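Ribonuclease J (PDB 5HAB) probably degrades RNA as an exoribonuclease of the metallo-beta-lactamase and beta-CASP family. Local coordinates at residues L353-A357 against N358-P362; L390-K393 against L394-G398. The protein carries 1 engineered substitution. All blocks are in the same frame, centred on the assembly; numbering follows the deposited sequence.

Overall arrangement
Both interactions are local, each at the carboxyl end of a beta-CASP-domain helix, and their centres lie about 11 Å apart. In interaction 1 the short helix 352-357 turns into a loop; in interaction 2 the long helix 381-396 stops just before strand 400-402. Both are partly buried, with an apolar inner face (Ile356; Leu390 with Leu394) and a polar outer side. The ends meet directly: Ala357 packs on Leu390 and Leu394. Interaction 1 has irregular bonds round a glycine turn, with Glu360 and Thr361 laid against Arg355; interaction 2 has largely regular i to i+4 bonds and side-chain packing one turn apart. Both reach the second subunit, through Asn358 and through Thr392, Lys393 and Met396.

Interaction 1 of 2, residues L353-A357 against N358-P362; sequences LGRIA and NGETP
At the end of the helix the backbone of Arg355 and Ile356 receives the chain that turns back over it: Glu360 N bonds to Arg355 O at 3.0 Å, nearly in line with the carbonyl, and Gly359 N bonds to Ile356 O at 3.1 Å from above the carbonyl plane. Asn358 N adds only weak bonds, to Gly354 O and Arg355 O. Gly359 makes the reversal with a positive phi of 75°, a conformation easy for a residue without a side chain.

The side chain of Glu360 comes back across that of Arg355 at about a right angle. Its CG lies anti to its carbonyl carbon (chi1 -49°) and the chain is extended beyond, which brings OE1 to 3.2 Å from Arg355 CG, against the aliphatic part of the arginine. The charged ends do not pair: Arg355 NH1 and Glu360 OE1 are 4.1 Å apart, the oxygen well out of the guanidinium plane, so only a diffuse attraction is likely. A bend at chi3 carries the guanidinium over toward Thr361, whose OG1 sits above one face, 3.9 Å from Arg355 NH2. The salt bridge of this arginine is made instead with Asp324 on helix 320-331.

Thr361 uses its two branches differently. Its OG1 makes a weak hydrogen bond to Glu360 O, while its methyl CG2 rests 3.9 Å from Ile356 CG1. A branched residue with one polar and one apolar arm suits this border, for Ile356 itself faces the interior and packs on Met342 and Ile263 of strands 338-342 and 262-266. The two bonds back into the last turn and the positive phi at Gly359 make this a Schellman motif, closing helix 352-357 of the beta-CASP domain.

Interaction 2 of 2, residues L390-K393 against L394-G398; sequences LETK and LKMKG
Leu390 and Leu394, one turn apart, meet at a slant on the buried face of the helix: Leu394 CD1 lies 3.8 Å from Leu390 CG. The first torsions of the pair differ, Leu390 CG standing anti to the backbone N (chi1 177°) and Leu394 CG anti to the carbonyl carbon, and CD1 of Leu394 is thereby set against its neighbour. Branched leucines suit this inner face, where Leu390 also touches Phe373 and Leu394 touches Ile371 of strand 370-374.

Thr392 and Met396 likewise cross obliquely, the sulfur SD of Met396 approaching the methyl CG2 of Thr392 at 3.9 Å. A bend at chi3 turns the methionine's CE back to 3.8 Å from Lys393 CA, so the flexible thioether covers the backbone of the turn before it. Thr392 OG1, beside the backbone N, bonds to Tyr388 O one turn back, a common way for threonine to satisfy its hydroxyl within a helix.

Glu391 and Lys395 make a looser pair. The lysine's methylenes fold over the preceding turn, with CE 3.6 Å from Glu391 O, yet NZ stays 4.4 Å from Glu391 OE2, too far for a salt bridge; the carboxylate's OE1 is instead held by Arg387. Lys393 is extended beyond CG, and its NZ gives a hydrogen bond to Ile64 O of the second subunit. Lys397 NZ bonds to Ala357 O, ending helix 352-357, and to a water that gives a long hydrogen bond to Lys393 O.

Beneath these side chains, regular i to i+4 bonds such as Leu394 N to Leu390 O (168° at the hydrogen) give way to a weak one at Lys397. Gly398, with positive phi, is then the C-prime residue of a Schellman motif that ends the helix of the beta-alpha-beta unit running from strand 370-374 to strand 400-402.

Interaction 1 of 2, residues L353-A357 against N358-P362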
ATOM      1  N   LEU B 353       2.773  24.868  16.787  1.00 52.05           N
ATOM      2  CA  LEU B 353       2.712  24.826  15.326  1.00 42.38           C
ATOM      3  C   LEU B 353       1.266  24.768  14.847  1.00 42.18           C
ATOM      4  O   LEU B 353       0.904  25.390  13.844  1.00 55.57           O
ATOM      5  CB  LEU B 353       3.504  23.634  14.780  1.00 48.91           C
ATOM      6  CG  LEU B 353       3.657  23.585  13.256  1.00 53.51           C
ATOM      7  CD1 LEU B 353       4.212  24.904  12.734  1.00 48.51           C
ATOM      8  CD2 LEU B 353       4.551  22.424  12.833  1.00 46.54           C
ATOM      9  N   GLY B 354       0.440  24.023  15.573  1.00 40.11           N
ATOM     10  CA  GLY B 354      -0.974  23.934  15.259  1.00 36.32           C
ATOM     11  C   GLY B 354      -1.684  25.264  15.428  1.00 51.93           C
ATOM     12  O   GLY B 354      -2.673  25.545  14.751  1.00 61.24           O
ATOM     13  N   ARG B 355      -1.177  26.085  16.340  1.00 43.98           N
ATOM     14  CA  ARG B 355      -1.778  27.385  16.602  1.00 51.36           C
ATOM     15  C   ARG B 355      -1.313  28.382  15.545  1.00 57.09           C
ATOM     16  O   ARG B 355      -2.081  29.239  15.106  1.00 54.72           O
ATOM     17  CB  ARG B 355      -1.432  27.862  18.018  1.00 53.81           C
ATOM     18  CG  ARG B 355      -2.449  27.406  19.065  1.00 53.59           C
ATOM     19  CD  ARG B 355      -1.919  27.509  20.494  1.00 62.62           C
ATOM     20  NE  ARG B 355      -1.117  28.709  20.709  1.00 64.14           N
ATOM     21  CZ  ARG B 355      -1.623  29.926  20.870  1.00 73.45           C
ATOM     22  NH1 ARG B 355      -2.939  30.110  20.850  1.00 62.62           N
ATOM     23  NH2 ARG B 355      -0.813  30.961  21.052  1.00 60.45           N
ATOM     24  N   ILE B 356      -0.055  28.256  15.131  1.00 51.39           N
ATOM     25  CA  ILE B 356       0.471  29.058  14.031  1.00 49.59           C
ATOM     26  C   ILE B 356      -0.321  28.771  12.758  1.00 60.61           C
ATOM     27  O   ILE B 356      -0.655  29.684  12.000  1.00 55.60           O
ATOM     28  CB  ILE B 356       1.964  28.784  13.803  1.00 60.38           C
ATOM     29  CG1 ILE B 356       2.795  29.302  14.975  1.00 52.10           C
ATOM     30  CG2 ILE B 356       2.435  29.408  12.493  1.00 50.49           C
ATOM     31  CD1 ILE B 356       4.284  29.182  14.738  1.00 40.80           C
ATOM     32  N   ALA B 357      -0.632  27.497  12.539  1.00 47.91           N
ATOM     33  CA  ALA B 357      -1.336  27.079  11.333  1.00 48.24           C
ATOM     34  C   ALA B 357      -2.765  27.607  11.291  1.00 52.25           C
ATOM     35  O   ALA B 357      -3.325  27.818  10.214  1.00 50.34           O
ATOM     36  CB  ALA B 357      -1.334  25.565  11.223  1.00 45.60           C
ATOM     37  N   ASN B 358      -3.355  27.826  12.462  1.00 55.28           N
ATOM     38  CA  ASN B 358      -4.721  28.331  12.525  1.00 61.28           C
ATOM     39  C   ASN B 358      -4.750  29.856  12.543  1.00 54.33           C
ATOM     40  O   ASN B 358      -5.822  30.458  12.565  1.00 73.67           O
ATOM     41  CB  ASN B 358      -5.443  27.789  13.760  1.00 70.53           C
ATOM     42  CG  ASN B 358      -5.956  26.381  13.563  1.00 64.63           C
ATOM     43  OD1 ASN B 358      -5.750  25.512  14.408  1.00 75.44           O
ATOM     44  ND2 ASN B 358      -6.626  26.144  12.440  1.00 62.83           N
ATOM     45  N   GLY B 359      -3.574  30.476  12.516  1.00 63.47           N
ATOM     46  CA  GLY B 359      -3.488  31.926  12.495  1.00 59.82           C
ATOM     47  C   GLY B 359      -3.804  32.564  13.835  1.00 67.45           C
ATOM     48  O   GLY B 359      -4.078  33.761  13.919  1.00 72.35           O
ATOM     49  N   GLU B 360      -3.768  31.754  14.887  1.00 61.59           N
ATOM     50  CA  GLU B 360      -4.049  32.217  16.242  1.00 62.18           C
ATOM     51  C   GLU B 360      -2.778  32.764  16.886  1.00 63.32           C
ATOM     52  O   GLU B 360      -2.550  32.594  18.084  1.00 63.17           O
ATOM     53  CB  GLU B 360      -4.618  31.075  17.083  1.00 54.33           C
ATOM     54  CG  GLU B 360      -5.760  30.332  16.415  1.00 55.25           C
ATOM     55  CD  GLU B 360      -6.115  29.052  17.140  1.00 58.69           C
ATOM     56  OE1 GLU B 360      -5.237  28.510  17.843  1.00 64.43           O
ATOM     57  OE2 GLU B 360      -7.262  28.583  16.999  1.00 72.71           O
ATOM     58  N   THR B 361      -1.948  33.410  16.076  1.00 43.10           N
ATOM     59  CA  THR B 361      -0.587  33.723  16.471  1.00 48.19           C
ATOM     60  C   THR B 361      -0.061  34.903  15.652  1.00 65.07           C
ATOM     61  O   THR B 361      -0.381  35.024  14.468  1.00 71.90           O
ATOM     62  CB  THR B 361       0.310  32.474  16.284  1.00 64.19           C
ATOM     63  OG1 THR B 361       0.010  31.517  17.307  1.00 53.54           O
ATOM     64  CG2 THR B 361       1.774  32.814  16.352  1.00 51.69           C
ATOM     65  N   PRO B 362       0.724  35.794  16.286  1.00 69.61           N
ATOM     66  CA  PRO B 362       1.399  36.898  15.589  1.00 70.40           C
ATOM     67  C   PRO B 362       2.242  36.427  14.404  1.00 75.54           C
ATOM     68  O   PRO B 362       2.468  37.176  13.451  1.00 59.11           O
ATOM     69  CB  PRO B 362       2.290  37.500  16.675  1.00 67.82           C
ATOM     70  CG  PRO B 362       1.570  37.207  17.939  1.00 70.36           C
ATOM     71  CD  PRO B 362       0.925  35.865  17.745  1.00 64.16           C
TER

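Interaction 2 of 2, residues L390-K393 against L394-G398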
ATOM      1  N   LEU B 390      -2.997  19.805   9.727  1.00 34.28           N
ATOM      2  CA  LEU B 390      -1.904  20.741   9.969  1.00 43.47           C
ATOM      3  C   LEU B 390      -1.166  21.080   8.672  1.00 39.29           C
ATOM      4  O   LEU B 390      -0.990  22.253   8.322  1.00 60.07           O
ATOM      5  CB  LEU B 390      -0.916  20.164  10.988  1.00 32.53           C
ATOM      6  CG  LEU B 390       0.319  21.027  11.258  1.00 37.00           C
ATOM      7  CD1 LEU B 390      -0.061  22.267  12.064  1.00 43.06           C
ATOM      8  CD2 LEU B 390       1.410  20.238  11.956  1.00 39.80           C
ATOM      9  N   GLU B 391      -0.747  20.041   7.958  1.00 35.89           N
ATOM     10  CA  GLU B 391       0.037  20.210   6.742  1.00 46.87           C
ATOM     11  C   GLU B 391      -0.760  20.910   5.653  1.00 35.58           C
ATOM     12  O   GLU B 391      -0.229  21.771   4.961  1.00 40.00           O
ATOM     13  CB  GLU B 391       0.537  18.857   6.239  1.00 40.08           C
ATOM     14  CG  GLU B 391       1.916  18.499   6.755  1.00 56.74           C
ATOM     15  CD  GLU B 391       2.402  17.163   6.234  1.00 59.24           C
ATOM     16  OE1 GLU B 391       2.647  16.263   7.064  1.00 64.99           O
ATOM     17  OE2 GLU B 391       2.560  17.019   5.002  1.00 66.72           O
ATOM     18  N   THR B 392      -2.030  20.544   5.510  1.00 36.77           N
ATOM     19  CA  THR B 392      -2.915  21.184   4.542  1.00 32.39           C
ATOM     20  C   THR B 392      -3.024  22.682   4.820  1.00 45.80           C
ATOM     21  O   THR B 392      -2.955  23.489   3.894  1.00 40.68           O
ATOM     22  CB  THR B 392      -4.325  20.562   4.548  1.00 34.47           C
ATOM     23  OG1 THR B 392      -4.236  19.172   4.223  1.00 48.81           O
ATOM     24  CG2 THR B 392      -5.225  21.254   3.530  1.00 35.72           C
ATOM     25  N   LYS B 393      -3.188  23.056   6.089  1.00 44.34           N
ATOM     26  CA  LYS B 393      -3.254  24.479   6.443  1.00 48.37           C
ATOM     27  C   LYS B 393      -1.943  25.208   6.130  1.00 41.17           C
ATOM     28  O   LYS B 393      -1.943  26.278   5.491  1.00 50.70           O
ATOM     29  CB  LYS B 393      -3.614  24.644   7.921  1.00 45.88           C
ATOM     30  CG  LYS B 393      -5.037  24.214   8.244  1.00 48.10           C
ATOM     31  CD  LYS B 393      -5.277  24.157   9.739  1.00 40.90           C
ATOM     32  CE  LYS B 393      -6.608  23.495  10.038  1.00 63.79           C
ATOM     33  NZ  LYS B 393      -6.798  23.240  11.492  1.00 64.14           N
ATOM     34  N   LEU B 394      -0.830  24.615   6.559  1.00 37.55           N
ATOM     35  CA  LEU B 394       0.481  25.218   6.335  1.00 36.31           C
ATOM     36  C   LEU B 394       0.788  25.402   4.842  1.00 43.12           C
ATOM     37  O   LEU B 394       1.297  26.440   4.433  1.00 42.24           O
ATOM     38  CB  LEU B 394       1.565  24.371   6.999  1.00 41.11           C
ATOM     39  CG  LEU B 394       1.498  24.318   8.528  1.00 50.14           C
ATOM     40  CD1 LEU B 394       2.478  23.296   9.080  1.00 44.82           C
ATOM     41  CD2 LEU B 394       1.756  25.687   9.125  1.00 45.81           C
ATOM     42  N   LYS B 395       0.469  24.398   4.032  1.00 37.86           N
ATOM     43  CA  LYS B 395       0.696  24.487   2.590  1.00 48.26           C
ATOM     44  C   LYS B 395      -0.264  25.482   1.951  1.00 45.32           C
ATOM     45  O   LYS B 395       0.102  26.177   1.007  1.00 35.12           O
ATOM     46  CB  LYS B 395       0.573  23.118   1.911  1.00 31.30           C
ATOM     47  CG  LYS B 395       1.813  22.253   2.062  1.00 45.95           C
ATOM     48  CD  LYS B 395       1.674  20.919   1.336  1.00 46.67           C
ATOM     49  CE  LYS B 395       0.605  20.044   1.967  1.00 58.60           C
ATOM     50  NZ  LYS B 395       0.631  18.654   1.428  1.00 55.93           N
ATOM     51  N   MET B 396      -1.492  25.554   2.459  1.00 46.39           N
ATOM     52  CA  MET B 396      -2.454  26.506   1.911  1.00 55.39           C
ATOM     53  C   MET B 396      -2.007  27.922   2.227  1.00 48.90           C
ATOM     54  O   MET B 396      -2.460  28.873   1.590  1.00 48.21           O
ATOM     55  CB  MET B 396      -3.863  26.265   2.456  1.00 37.25           C
ATOM     56  CG  MET B 396      -4.612  25.132   1.775  1.00 35.71           C
ATOM     57  SD  MET B 396      -6.255  24.854   2.475  1.00 62.11           S
ATOM     58  CE  MET B 396      -6.052  25.501   4.137  1.00 59.93           C
ATOM     59  N   LYS B 397      -1.099  28.065   3.189  1.00 40.97           N
ATOM     60  CA  LYS B 397      -0.492  29.375   3.420  1.00 35.44           C
ATOM     61  C   LYS B 397       0.883  29.475   2.760  1.00 48.60           C
ATOM     62  O   LYS B 397       1.642  30.407   3.028  1.00 47.93           O
ATOM     63  CB  LYS B 397      -0.377  29.672   4.916  1.00 54.87           C
ATOM     64  CG  LYS B 397      -1.707  29.946   5.620  1.00 49.32           C
ATOM     65  CD  LYS B 397      -1.483  30.624   6.968  1.00 76.62           C
ATOM     66  CE  LYS B 397      -2.790  30.883   7.705  1.00 74.93           C
ATOM     67  NZ  LYS B 397      -3.429  29.613   8.151  1.00 79.32           N
ATOM     68  N   GLY B 398       1.201  28.509   1.901  1.00 51.23           N
ATOM     69  CA  GLY B 398       2.394  28.575   1.067  1.00 52.06           C
ATOM     70  C   GLY B 398       3.698  28.018   1.619  1.00 45.07           C
ATOM     71  O   GLY B 398       4.756  28.218   1.024  1.00 45.47           O
TER
HETATM   72  O   HOH W   1      -4.655  28.002   6.080  1.00 47.51           O